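Triphenylmethane reductase (Citrobacter sp., PDB 2JL1) probably reduces triphenylmethane dyes, with NADPH, bound on a Rossmann-type domain, as the likely hydride donor. Local coordinates at residues A[168-173]-A[202-207]. Residues are numbered along the deposited sequence; the frame is centred on the assembly and turned at random. Where two conformers were deposited one is given.
Sequences GIVNSV and QPWTFD
Pro203 lays its ring beside Ile169, the two side chains pointing the same way, with Ile169 CG2 pressed to 3.4 Å from Pro203 CB, tight for two carbons. At Trp204 the backbones pair: Val170 N gives a hydrogen bond to Trp204 O (2.9 Å), and Trp204 N returns one to Val170 O (3.1 Å). The indole swings back over this pair because its CG stands between backbone N and carbonyl carbon (chi1 52°). Val170 CB sits above one face, 3.8 Å from the centroid of the six-membered ring, a CH-pi contact, while Val170 CG1 comes to 3.4 Å from Trp204 CZ2. In the ring plane, Trp204 NE1 donates to Ser172 OG at 3.0 Å, helping Val170 to hold the ring's rotation; that hydroxyl also bonds Thr144. Thr205, the N-cap of helix 206-217, brushes Gly168 O with its methyl. Phe206 turns a ring face to Trp204 CZ3 and meets Val170 CG2 obliquely, and a water O accepts from Phe206 N at 2.9 Å and donates to Gly168 O at 2.6 Å. This isolated antiparallel beta bridge, a hydrogen-bonded pair, ties two loops of this NmrA-like, Rossmann-type protein, with Asn171 and Ser172 near NADP(+)-binding Ala141 and Tyr143.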
loop_
_atom_site.group_PDB
_atom_site.type_symbol
_atom_site.label_atom_id
_atom_site.label_comp_id
_atom_site.label_asym_id
_atom_site.label_seq_id
_atom_site.Cartn_x
_atom_site.Cartn_y
_atom_site.Cartn_z
ATOM N N GLY A 168 3.263 28.685 7.911
ATOM C CA GLY A 168 3.295 27.520 7.069
ATOM C C GLY A 168 2.829 27.847 5.655
ATOM O O GLY A 168 1.896 28.632 5.442
ATOM N N ILE A 169 3.547 27.288 4.692
ATOM C CA ILE A 169 3.311 27.548 3.286
ATOM C C ILE A 169 2.239 26.593 2.728
ATOM O O ILE A 169 2.227 25.405 3.065
ATOM C CB ILE A 169 4.644 27.432 2.512
ATOM C CG1 ILE A 169 5.605 28.565 2.954
ATOM C CG2 ILE A 169 4.414 27.474 1.007
ATOM C CD1 ILE A 169 7.060 28.333 2.483
ATOM N N VAL A 170 1.350 27.106 1.872
ATOM C CA VAL A 170 0.234 26.314 1.367
ATOM C C VAL A 170 0.248 26.240 -0.167
ATOM O O VAL A 170 0.114 27.249 -0.851
ATOM C CB VAL A 170 -1.148 26.853 1.868
ATOM C CG1 VAL A 170 -2.288 25.880 1.496
ATOM C CG2 VAL A 170 -1.153 27.065 3.404
ATOM N N ASN A 171 0.326 25.023 -0.687
ATOM C CA ASN A 171 0.416 24.765 -2.136
ATOM C C ASN A 171 -0.936 24.283 -2.696
ATOM O O ASN A 171 -1.002 23.636 -3.765
ATOM C CB ASN A 171 1.514 23.722 -2.379
ATOM C CG ASN A 171 1.155 22.371 -1.774
ATOM O OD1 ASN A 171 0.061 22.211 -1.181
ATOM N ND2 ASN A 171 2.051 21.399 -1.912
ATOM N N SER A 172 -2.015 24.616 -1.979
ATOM C CA SER A 172 -3.370 24.175 -2.337
ATOM C C SER A 172 -3.819 24.587 -3.738
ATOM O O SER A 172 -3.342 25.570 -4.297
ATOM C CB SER A 172 -4.394 24.660 -1.304
ATOM O OG SER A 172 -4.578 26.078 -1.386
ATOM N N VAL A 173 -4.723 23.823 -4.325
ATOM C CA VAL A 173 -5.371 24.255 -5.566
ATOM C C VAL A 173 -6.858 23.912 -5.449
ATOM O O VAL A 173 -7.233 22.994 -4.721
ATOM C CB VAL A 173 -4.751 23.595 -6.819
ATOM C CG1 VAL A 173 -3.329 24.113 -7.102
ATOM C CG2 VAL A 173 -4.733 22.093 -6.659
ATOM N N GLN A 202 2.468 28.746 -6.981
ATOM C CA GLN A 202 2.343 30.072 -6.372
ATOM C C GLN A 202 1.699 29.930 -4.984
ATOM O O GLN A 202 0.551 30.338 -4.765
ATOM C CB GLN A 202 1.524 31.020 -7.253
ATOM C CG GLN A 202 2.139 31.285 -8.620
ATOM C CD GLN A 202 1.286 32.227 -9.429
ATOM O OE1 GLN A 202 0.298 31.810 -10.069
ATOM N NE2 GLN A 202 1.627 33.512 -9.377
ATOM N N PRO A 203 2.449 29.372 -4.033
ATOM C CA PRO A 203 1.901 29.093 -2.699
ATOM C C PRO A 203 1.653 30.386 -1.904
ATOM O O PRO A 203 2.139 31.460 -2.292
ATOM C CB PRO A 203 2.989 28.229 -2.039
ATOM C CG PRO A 203 4.286 28.602 -2.774
ATOM C CD PRO A 203 3.879 28.996 -4.166
ATOM N N TRP A 204 0.920 30.255 -0.805
ATOM C CA TRP A 204 0.458 31.398 -0.012
ATOM C C TRP A 204 0.576 31.060 1.471
ATOM O O TRP A 204 0.873 29.920 1.845
ATOM C CB TRP A 204 -0.998 31.729 -0.384
ATOM C CG TRP A 204 -1.981 30.534 -0.335
ATOM C CD1 TRP A 204 -2.221 29.644 -1.332
ATOM C CD2 TRP A 204 -2.874 30.174 0.743
ATOM N NE1 TRP A 204 -3.173 28.735 -0.949
ATOM C CE2 TRP A 204 -3.605 29.039 0.314
ATOM C CE3 TRP A 204 -3.127 30.702 2.017
ATOM C CZ2 TRP A 204 -4.566 28.404 1.124
ATOM C CZ3 TRP A 204 -4.075 30.079 2.828
ATOM C CH2 TRP A 204 -4.786 28.937 2.382
ATOM N N THR A 205 0.381 32.059 2.318
ATOM C CA THR A 205 0.399 31.843 3.740
ATOM C C THR A 205 -0.920 32.414 4.243
ATOM O O THR A 205 -1.627 33.145 3.499
ATOM C CB THR A 205 1.588 32.576 4.408
ATOM O OG1 THR A 205 1.504 33.977 4.110
ATOM C CG2 THR A 205 2.950 32.016 3.882
ATOM N N PHE A 206 -1.245 32.137 5.494
ATOM C CA PHE A 206 -2.479 32.700 6.054
ATOM C C PHE A 206 -2.422 34.213 6.287
ATOM O O PHE A 206 -3.437 34.893 6.156
ATOM C CB PHE A 206 -2.929 31.917 7.282
ATOM C CG PHE A 206 -3.565 30.614 6.930
ATOM C CD1 PHE A 206 -2.801 29.454 6.839
ATOM C CD2 PHE A 206 -4.929 30.551 6.619
ATOM C CE1 PHE A 206 -3.384 28.240 6.487
ATOM C CE2 PHE A 206 -5.528 29.315 6.236
ATOM C CZ PHE A 206 -4.744 28.169 6.167
ATOM N N ASP A 207 -1.237 34.739 6.598
ATOM C CA ASP A 207 -1.013 36.189 6.552
ATOM C C ASP A 207 -1.467 36.796 5.229
ATOM O O ASP A 207 -2.178 37.800 5.228
ATOM C CB ASP A 207 0.456 36.539 6.807
ATOM C CG ASP A 207 0.793 36.597 8.275
ATOM O OD1 ASP A 207 -0.079 36.309 9.124
ATOM O OD2 ASP A 207 1.931 36.976 8.594
HETATM O O HOH W 1 0.525 30.281 6.907
#